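Side-chain contacts in PLP-Dependent L-Arginine Hydroxylase MppP (Streptomyces wadayamensis, PDB 6C9B), which uses pyridoxal 5'-phosphate to oxidise L-arginine to 4-hydroxy-2-ketoarginine and 2-ketoarginine: residues Asn10-Gln13 / Trp14-Ala18; Thr114-Asn117 / Ile118-Leu122; Leu334-Arg337 / Gln338-Trp341. All blocks are in the same frame, centred on the assembly; numbering follows the deposited sequence.

All three contacts are local and meet near the active site. Interaction 1 lies on the N-terminal helix 11-16 and is only partly buried; interactions 2 and 3 are buried, the former at the start of helix 116-124, the latter where strand 331-335 gives way to a 3-10 turn. Interactions 1 and 2 both touch the bound keto acid and the second subunit, and Asp-116 OD2 joins them through Leu-11 N. Interaction 3 touches no other chain and joins interaction 2 through the backbone of Phe-339 and Thr-114. Capping and ligand bonds mark 10-18, paired aspartates 114-122, and a bridging water with ring packing 334-341.

Interaction 1 of 3, residues Asn10-Gln13 / Trp14-Ala18; sequences NLTQ and WEYLA. With EGV ((4S)-5-carbamimidamido-4-hydroxy-2-oxopentanoic acid), chain F.
Thr-12 and Tyr-16 meet one turn apart on the short N-terminal helix 11-16, which opens with an asparagine N-cap and lies against the bound 4-hydroxy-2-keto acid. The tight part is here. With OG1 beside the backbone N (chi1 -61°), Thr-12 sends its two branches to different partners: methyl CG2 packs against the phenol end of Tyr-16, 3.5 Å from Tyr-16 OH, while OG1 accepts hydrogen bonds from two nitrogens of the ligand guanidino group. The nearer of these, EGV N01, lies 2.9 Å from Thr-12 OG1. Thr-12 O stands 3.5 Å above one face of the Tyr-16 ring, toward the rim; the hydroxyl is held by a hydrogen bond to Leu-251 O of the second subunit. The cap is equally close: Asn-10 OD1 takes Gln-13 N at 2.9 Å, the donor almost straight ahead of the carbonyl at 177°. Asn-10 ND2, meanwhile, reaches Ser-248 OG of the second subunit.

The packing is looser on the remaining flanks. Gln-13 runs extended past Tyr-16, its amide plane 18° from the ring plane, and its OE1 is held by Glu-9 N. Within the helix, Trp-14 brings only the CD1 corner of its indole near Asn-10 O, at 3.4 Å; its outer packing is on Leu-334 and Pro-335, with Trp-323 edge-to-face and Lys-8 by cation-pi. The side chain of solvent-exposed Leu-17 comes back no nearer than CG, 3.8 Å from Gln-13 O.

Glu-15 returns to the ligand side. CG lies against Leu-11 O and CB against Thr-12 O, and the extended chain carries its acid group to that of the keto acid. A proton probably lies between the two, since Glu-15 OE2 and EGV O12 are modelled 2.4 Å apart.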
loop_
_atom_site.group_PDB
_atom_site.type_symbol
_atom_site.label_atom_id
_atom_site.label_comp_id
_atom_site.label_asym_id
_atom_site.label_seq_id
_atom_site.Cartn_x
_atom_site.Cartn_y
_atom_site.Cartn_z
ATOM N N ASN B 10 -17.685 -3.523 6.890
ATOM C CA ASN B 10 -17.470 -3.677 5.455
ATOM C C ASN B 10 -17.044 -5.118 5.208
ATOM O O ASN B 10 -16.831 -5.884 6.151
ATOM C CB ASN B 10 -16.434 -2.658 4.924
ATOM C CG ASN B 10 -15.070 -2.786 5.602
ATOM O OD1 ASN B 10 -14.649 -3.883 5.959
ATOM N ND2 ASN B 10 -14.375 -1.660 5.775
ATOM N N LEU B 11 -16.950 -5.497 3.925
ATOM C CA LEU B 11 -16.663 -6.899 3.589
ATOM C C LEU B 11 -15.276 -7.316 4.075
ATOM O O LEU B 11 -15.073 -8.466 4.492
ATOM C CB LEU B 11 -16.799 -7.138 2.072
ATOM C CG LEU B 11 -18.219 -6.925 1.549
ATOM C CD1 LEU B 11 -18.205 -6.861 0.046
ATOM C CD2 LEU B 11 -19.134 -8.029 2.047
ATOM N N THR B 12 -14.304 -6.402 4.031
ATOM C CA THR B 12 -12.956 -6.733 4.482
ATOM C C THR B 12 -12.952 -7.136 5.953
ATOM O O THR B 12 -12.214 -8.042 6.354
ATOM C CB THR B 12 -12.028 -5.543 4.219
ATOM O OG1 THR B 12 -12.009 -5.290 2.807
ATOM C CG2 THR B 12 -10.581 -5.803 4.715
ATOM N N GLN B 13 -13.792 -6.496 6.772
ATOM C CA GLN B 13 -13.851 -6.863 8.185
ATOM C C GLN B 13 -14.479 -8.240 8.385
ATOM O O GLN B 13 -14.101 -8.955 9.323
ATOM C CB GLN B 13 -14.586 -5.771 8.968
ATOM C CG GLN B 13 -13.782 -4.457 8.975
ATOM C CD GLN B 13 -14.405 -3.400 9.839
ATOM O OE1 GLN B 13 -15.319 -3.690 10.598
ATOM N NE2 GLN B 13 -13.916 -2.160 9.734
ATOM N N TRP B 14 -15.401 -8.650 7.505
ATOM C CA TRP B 14 -15.824 -10.053 7.495
ATOM C C TRP B 14 -14.678 -10.969 7.094
ATOM O O TRP B 14 -14.580 -12.104 7.582
ATOM C CB TRP B 14 -16.982 -10.266 6.524
ATOM C CG TRP B 14 -18.289 -9.741 6.982
ATOM C CD1 TRP B 14 -18.896 -8.581 6.584
ATOM C CD2 TRP B 14 -19.181 -10.366 7.910
ATOM N NE1 TRP B 14 -20.109 -8.446 7.217
ATOM C CE2 TRP B 14 -20.307 -9.527 8.038
ATOM C CE3 TRP B 14 -19.135 -11.552 8.648
ATOM C CZ2 TRP B 14 -21.377 -9.837 8.876
ATOM C CZ3 TRP B 14 -20.196 -11.857 9.478
ATOM C CH2 TRP B 14 -21.303 -11.004 9.587
ATOM N N GLU B 15 -13.811 -10.502 6.192
ATOM C CA GLU B 15 -12.708 -11.339 5.737
ATOM C C GLU B 15 -11.627 -11.498 6.805
ATOM O O GLU B 15 -10.950 -12.525 6.822
ATOM C CB GLU B 15 -12.123 -10.779 4.436
ATOM C CG GLU B 15 -13.143 -10.817 3.281
ATOM C CD GLU B 15 -12.643 -10.199 1.975
ATOM O OE1 GLU B 15 -11.615 -9.502 1.964
ATOM O OE2 GLU B 15 -13.283 -10.436 0.937
ATOM N N TYR B 16 -11.441 -10.517 7.704
ATOM C CA TYR B 16 -10.454 -10.684 8.776
ATOM C C TYR B 16 -10.744 -11.933 9.595
ATOM O O TYR B 16 -9.821 -12.602 10.083
ATOM C CB TYR B 16 -10.441 -9.465 9.715
ATOM C CG TYR B 16 -9.921 -8.192 9.088
ATOM C CD1 TYR B 16 -8.862 -8.226 8.200
ATOM C CD2 TYR B 16 -10.490 -6.955 9.389
ATOM C CE1 TYR B 16 -8.370 -7.066 7.612
ATOM C CE2 TYR B 16 -10.013 -5.782 8.799
ATOM C CZ TYR B 16 -8.954 -5.846 7.905
ATOM O OH TYR B 16 -8.466 -4.702 7.292
ATOM N N LEU B 17 -12.029 -12.236 9.788
ATOM C CA LEU B 17 -12.435 -13.322 10.672
ATOM C C LEU B 17 -11.992 -14.676 10.145
ATOM O O LEU B 17 -11.892 -15.639 10.923
ATOM C CB LEU B 17 -13.957 -13.308 10.839
ATOM C CG LEU B 17 -14.591 -12.041 11.421
ATOM C CD1 LEU B 17 -16.101 -12.106 11.266
ATOM C CD2 LEU B 17 -14.211 -11.864 12.875
ATOM N N ALA B 18 -11.718 -14.761 8.843
ATOM C CA ALA B 18 -11.401 -16.019 8.173
ATOM C C ALA B 18 -9.910 -16.245 7.958
ATOM O O ALA B 18 -9.510 -17.382 7.697
ATOM C CB ALA B 18 -12.090 -16.075 6.800
HETATM C C10 EGV F . -12.337 -9.850 -2.311
HETATM C C02 EGV F . -9.168 -6.958 0.351
HETATM C C03 EGV F . -9.515 -4.505 0.665
HETATM C C06 EGV F . -9.668 -7.320 -1.034
HETATM C C07 EGV F . -10.945 -8.169 -0.851
HETATM C C09 EGV F . -11.674 -8.488 -2.183
HETATM N N01 EGV F . -9.901 -5.851 0.947
HETATM N N04 EGV F . -10.225 -3.429 1.254
HETATM N N05 EGV F . -8.526 -4.263 -0.170
HETATM O O08 EGV F . -8.717 -8.051 -1.695
HETATM O O11 EGV F . -12.760 -10.149 -3.412
HETATM O O12 EGV F . -12.442 -10.628 -1.343
HETATM O O13 EGV F . -11.730 -7.692 -3.115
#

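Interaction 2 of 3, residues Thr114-Asn117 / Ile118-Leu122; sequences TFDN and IADLL. With EGV ((4S)-5-carbamimidamido-4-hydroxy-2-oxopentanoic acid), chain F.
Asp-116 and Asp-120 face each other across the first turn of helix 116-124, the helix of a beta-alpha-beta unit between strands 107-112 and 128-133 in the aminotransferase-type fold. Their charged groups are close, with Asp-116 OD2 4.0 Å from Asp-120 OD2 and the carboxylate planes 54° apart. CG of Asp-116 is lodged between its own backbone N and carbonyl carbon (chi1 66°) and CG of Asp-120 lies beside the backbone N (chi1 -71°), a pairing that brings the two OD2 atoms near enough to share one water. This water donates to both, 2.6 Å from Asp-116 OD2 and 2.9 Å from Asp-120 OD2, and so probably eases the repulsion. Asp-116 OD2 also receives Leu-11 N. Both aspartates bind magnesium in another structure of this protein, although no metal is bound to this chain here.

Backbone bonds start the helix. Ile-118 N donates to Phe-115 O at 3.2 Å, and Asp-120 N and Leu-121 N follow in the i to i+4 pattern onto Asp-116 O and Asn-117 O.

Ligand contacts come from Phe-115 and Asn-117. One face of the Phe-115 ring carries the keto acid, EGV C09 lying 3.3 Å above its plane toward the rim; over the centre of the opposite face sits Asn-117 N, at 4.0 Å. The amide of Asn-117 lies beside the guanidino group, Asn-117 ND2 being 3.2 Å from EGV N04. Asn-117 ND2 itself is hydrogen-bonded to Ser-91 OG and to Asp-249 O of the second subunit.

Packing on the sheet side centres on Ile-118, which reaches Leu-110 and Phe-154 and crosses Thr-114 at about a right angle. The polar hydroxyl of Thr-114, hydrogen-bonded to Asn-159 OD1, lies beside it, Thr-114 OG1 4.1 Å from Ile-118 CD1.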
loop_
_atom_site.group_PDB
_atom_site.type_symbol
_atom_site.label_atom_id
_atom_site.label_comp_id
_atom_site.label_asym_id
_atom_site.label_seq_id
_atom_site.Cartn_x
_atom_site.Cartn_y
_atom_site.Cartn_z
ATOM N N THR B 114 -20.843 -4.027 -6.419
ATOM C CA THR B 114 -19.438 -4.217 -6.758
ATOM C C THR B 114 -18.678 -4.362 -5.449
ATOM O O THR B 114 -19.244 -4.235 -4.359
ATOM C CB THR B 114 -18.902 -3.093 -7.672
ATOM O OG1 THR B 114 -17.721 -3.556 -8.359
ATOM C CG2 THR B 114 -18.607 -1.817 -6.929
ATOM N N PHE B 115 -17.391 -4.643 -5.560
ATOM C CA PHE B 115 -16.554 -4.807 -4.376
ATOM C C PHE B 115 -16.590 -3.515 -3.553
ATOM O O PHE B 115 -16.387 -2.419 -4.092
ATOM C CB PHE B 115 -15.128 -5.154 -4.812
ATOM C CG PHE B 115 -14.135 -5.172 -3.693
ATOM C CD1 PHE B 115 -14.470 -5.703 -2.453
ATOM C CD2 PHE B 115 -12.857 -4.662 -3.885
ATOM C CE1 PHE B 115 -13.548 -5.718 -1.411
ATOM C CE2 PHE B 115 -11.927 -4.688 -2.862
ATOM C CZ PHE B 115 -12.277 -5.209 -1.616
ATOM N N ASP B 116 -16.893 -3.639 -2.262
ATOM C CA ASP B 116 -17.391 -2.474 -1.536
ATOM C C ASP B 116 -16.301 -1.459 -1.261
ATOM O O ASP B 116 -16.625 -0.278 -1.041
ATOM C CB ASP B 116 -18.133 -2.863 -0.229
ATOM C CG ASP B 116 -17.233 -3.516 0.860
ATOM O OD1 ASP B 116 -16.116 -3.961 0.566
ATOM O OD2 ASP B 116 -17.686 -3.563 2.025
ATOM N N ASN B 117 -15.025 -1.827 -1.359
ATOM C CA ASN B 117 -14.052 -0.822 -0.991
ATOM C C ASN B 117 -13.927 0.239 -2.086
ATOM O O ASN B 117 -13.525 1.365 -1.777
ATOM C CB ASN B 117 -12.713 -1.442 -0.603
ATOM C CG ASN B 117 -11.843 -1.737 -1.749
ATOM O OD1 ASN B 117 -12.298 -1.939 -2.870
ATOM N ND2 ASN B 117 -10.544 -1.800 -1.473
ATOM N N ILE B 118 -14.348 -0.060 -3.325
ATOM C CA ILE B 118 -14.411 0.977 -4.362
ATOM C C ILE B 118 -15.338 2.094 -3.902
ATOM O O ILE B 118 -14.978 3.281 -3.907
ATOM C CB ILE B 118 -14.868 0.384 -5.709
ATOM C CG1 ILE B 118 -13.820 -0.594 -6.269
ATOM C CG2 ILE B 118 -15.071 1.485 -6.738
ATOM C CD1 ILE B 118 -14.344 -1.493 -7.373
ATOM N N ALA B 119 -16.549 1.712 -3.473
ATOM C CA ALA B 119 -17.517 2.690 -2.988
ATOM C C ALA B 119 -16.996 3.400 -1.761
ATOM O O ALA B 119 -17.153 4.617 -1.617
ATOM C CB ALA B 119 -18.855 2.002 -2.656
ATOM N N ASP B 120 -16.383 2.653 -0.846
ATOM C CA ASP B 120 -15.957 3.252 0.413
ATOM C C ASP B 120 -14.772 4.219 0.246
ATOM O O ASP B 120 -14.702 5.241 0.951
ATOM C CB ASP B 120 -15.623 2.131 1.385
ATOM C CG ASP B 120 -16.871 1.390 1.870
ATOM O OD1 ASP B 120 -17.982 1.944 1.816
ATOM O OD2 ASP B 120 -16.739 0.274 2.363
ATOM N N LEU B 121 -13.870 3.942 -0.695
ATOM C CA LEU B 121 -12.764 4.851 -0.956
ATOM C C LEU B 121 -13.246 6.100 -1.677
ATOM O O LEU B 121 -12.809 7.206 -1.363
ATOM C CB LEU B 121 -11.682 4.151 -1.767
ATOM C CG LEU B 121 -10.946 3.048 -0.995
ATOM C CD1 LEU B 121 -10.042 2.233 -1.967
ATOM C CD2 LEU B 121 -10.160 3.609 0.152
ATOM N N LEU B 122 -14.221 5.955 -2.567
ATOM C CA LEU B 122 -14.761 7.130 -3.239
ATOM C C LEU B 122 -15.533 7.993 -2.258
ATOM O O LEU B 122 -15.327 9.215 -2.172
ATOM C CB LEU B 122 -15.657 6.698 -4.406
ATOM C CG LEU B 122 -14.979 6.105 -5.623
ATOM C CD1 LEU B 122 -15.953 5.383 -6.569
ATOM C CD2 LEU B 122 -14.247 7.206 -6.363
HETATM C C10 EGV F . -12.337 -9.850 -2.311
HETATM C C02 EGV F . -9.168 -6.958 0.351
HETATM C C03 EGV F . -9.515 -4.505 0.665
HETATM C C06 EGV F . -9.668 -7.320 -1.034
HETATM C C07 EGV F . -10.945 -8.169 -0.851
HETATM C C09 EGV F . -11.674 -8.488 -2.183
HETATM N N01 EGV F . -9.901 -5.851 0.947
HETATM N N04 EGV F . -10.225 -3.429 1.254
HETATM N N05 EGV F . -8.526 -4.263 -0.170
HETATM O O08 EGV F . -8.717 -8.051 -1.695
HETATM O O11 EGV F . -12.760 -10.149 -3.412
HETATM O O12 EGV F . -12.442 -10.628 -1.343
HETATM O O13 EGV F . -11.730 -7.692 -3.115
HETATM O O HOH W 1 -19.004 -1.448 2.825
#

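Interaction 3 of 3, residues Leu334-Arg337 / Gln338-Trp341; sequences LPCR and QFHW
Pro-335 and Gln-338 are bridged by a single water, which donates to Pro-335 O and to Gln-338 OE1, the latter at 2.6 Å, and accepts Gln-338 N. Three bonds thus hold the water in the bend, while Gln-338 NE2 is engaged by Lys-8 O. Beside them, Arg-337 forms a salt bridge with Asp-348. Backbone bonds tighten the 3-10 turn: His-340 N reaches Arg-337 O at 2.9 Å, and Phe-339 N reaches Cys-336 O. The chain then leaves through an inverse gamma turn centred on His-340. The imidazole presents its edge to both of those carbonyl oxygens, with His-340 CD2 3.4 Å from Cys-336 O.

Packing gathers round Phe-339. The Leu-334 side chain crosses that of Phe-339 at about a right angle, Leu-334 CD2 lying 3.9 Å from Phe-339 CZ. Cys-336 makes an oblique sulfur-aromatic contact, SG lying 5.2 Å from the Phe-339 ring centroid and 63° off the normal.

Outward, Leu-334 touches Trp-14 and Glu-15, and Phe-339 touches Leu-11, all of helix 11-16; both also touch Arg-352 of strand 350-354, while Trp-341 rests on strand 128-133.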
loop_
_atom_site.group_PDB
_atom_site.type_symbol
_atom_site.label_atom_id
_atom_site.label_comp_id
_atom_site.label_asym_id
_atom_site.label_seq_id
_atom_site.Cartn_x
_atom_site.Cartn_y
_atom_site.Cartn_z
ATOM N N LEU B 334 -18.641 -15.307 3.034
ATOM C CA LEU B 334 -18.844 -13.866 3.072
ATOM C C LEU B 334 -20.307 -13.533 2.805
ATOM O O LEU B 334 -20.834 -13.891 1.733
ATOM C CB LEU B 334 -17.931 -13.215 2.037
ATOM C CG LEU B 334 -17.580 -11.754 2.134
ATOM C CD1 LEU B 334 -16.904 -11.499 3.446
ATOM C CD2 LEU B 334 -16.665 -11.408 0.949
ATOM N N PRO B 335 -21.012 -12.863 3.723
ATOM C CA PRO B 335 -22.360 -12.387 3.382
ATOM C C PRO B 335 -22.302 -11.347 2.289
ATOM O O PRO B 335 -21.366 -10.553 2.199
ATOM C CB PRO B 335 -22.886 -11.774 4.683
ATOM C CG PRO B 335 -21.922 -12.246 5.770
ATOM C CD PRO B 335 -20.613 -12.464 5.085
ATOM N N CYS B 336 -23.337 -11.324 1.470
ATOM C CA CYS B 336 -23.276 -10.496 0.278
ATOM C C CYS B 336 -23.798 -9.078 0.465
ATOM O O CYS B 336 -23.645 -8.280 -0.462
ATOM C CB CYS B 336 -24.050 -11.148 -0.856
ATOM S SG CYS B 336 -23.002 -12.294 -1.730
ATOM N N ARG B 337 -24.469 -8.773 1.581
ATOM C CA ARG B 337 -25.109 -7.468 1.742
ATOM C C ARG B 337 -24.217 -6.339 1.284
ATOM O O ARG B 337 -24.654 -5.438 0.557
ATOM C CB ARG B 337 -25.487 -7.218 3.202
ATOM C CG ARG B 337 -26.779 -7.839 3.659
ATOM C CD ARG B 337 -27.020 -7.540 5.145
ATOM N NE ARG B 337 -27.137 -6.107 5.454
ATOM C CZ ARG B 337 -28.268 -5.403 5.422
ATOM N NH1 ARG B 337 -29.413 -5.969 5.070
ATOM N NH2 ARG B 337 -28.251 -4.113 5.728
ATOM N N GLN B 338 -22.967 -6.350 1.716
ATOM C CA GLN B 338 -22.185 -5.128 1.558
ATOM C C GLN B 338 -21.626 -4.906 0.154
ATOM O O GLN B 338 -21.139 -3.800 -0.107
ATOM C CB GLN B 338 -21.077 -5.108 2.578
ATOM C CG GLN B 338 -21.623 -4.592 3.920
ATOM C CD GLN B 338 -20.917 -5.157 5.122
ATOM O OE1 GLN B 338 -20.507 -6.317 5.137
ATOM N NE2 GLN B 338 -20.768 -4.330 6.147
ATOM N N PHE B 339 -21.696 -5.889 -0.750
ATOM C CA PHE B 339 -21.458 -5.595 -2.163
ATOM C C PHE B 339 -22.535 -4.690 -2.731
ATOM O O PHE B 339 -22.302 -4.000 -3.732
ATOM C CB PHE B 339 -21.441 -6.876 -2.990
ATOM C CG PHE B 339 -20.310 -7.808 -2.667
ATOM C CD1 PHE B 339 -19.051 -7.617 -3.202
ATOM C CD2 PHE B 339 -20.535 -8.911 -1.862
ATOM C CE1 PHE B 339 -18.016 -8.489 -2.911
ATOM C CE2 PHE B 339 -19.505 -9.787 -1.569
ATOM C CZ PHE B 339 -18.248 -9.577 -2.094
ATOM N N HIS B 340 -23.713 -4.690 -2.120
ATOM C CA HIS B 340 -24.819 -3.850 -2.579
ATOM C C HIS B 340 -24.752 -2.550 -1.790
ATOM O O HIS B 340 -25.554 -2.258 -0.895
ATOM C CB HIS B 340 -26.135 -4.581 -2.420
ATOM C CG HIS B 340 -26.168 -5.858 -3.189
ATOM N ND1 HIS B 340 -26.726 -5.955 -4.447
ATOM C CD2 HIS B 340 -25.656 -7.078 -2.904
ATOM C CE1 HIS B 340 -26.594 -7.198 -4.883
ATOM N NE2 HIS B 340 -25.930 -7.891 -3.974
ATOM N N TRP B 341 -23.734 -1.773 -2.168
ATOM C CA TRP B 341 -23.277 -0.636 -1.390
ATOM C C TRP B 341 -24.304 0.496 -1.363
ATOM O O TRP B 341 -24.224 1.361 -0.499
ATOM C CB TRP B 341 -21.927 -0.154 -1.949
ATOM C CG TRP B 341 -21.962 0.136 -3.423
ATOM C CD1 TRP B 341 -21.568 -0.695 -4.442
ATOM C CD2 TRP B 341 -22.442 1.343 -4.048
ATOM N NE1 TRP B 341 -21.792 -0.083 -5.676
ATOM C CE2 TRP B 341 -22.309 1.172 -5.453
ATOM C CE3 TRP B 341 -22.959 2.544 -3.557
ATOM C CZ2 TRP B 341 -22.693 2.162 -6.372
ATOM C CZ3 TRP B 341 -23.321 3.538 -4.472
ATOM C CH2 TRP B 341 -23.199 3.325 -5.860
HETATM O O HOH W 2 -21.847 -8.106 3.723
#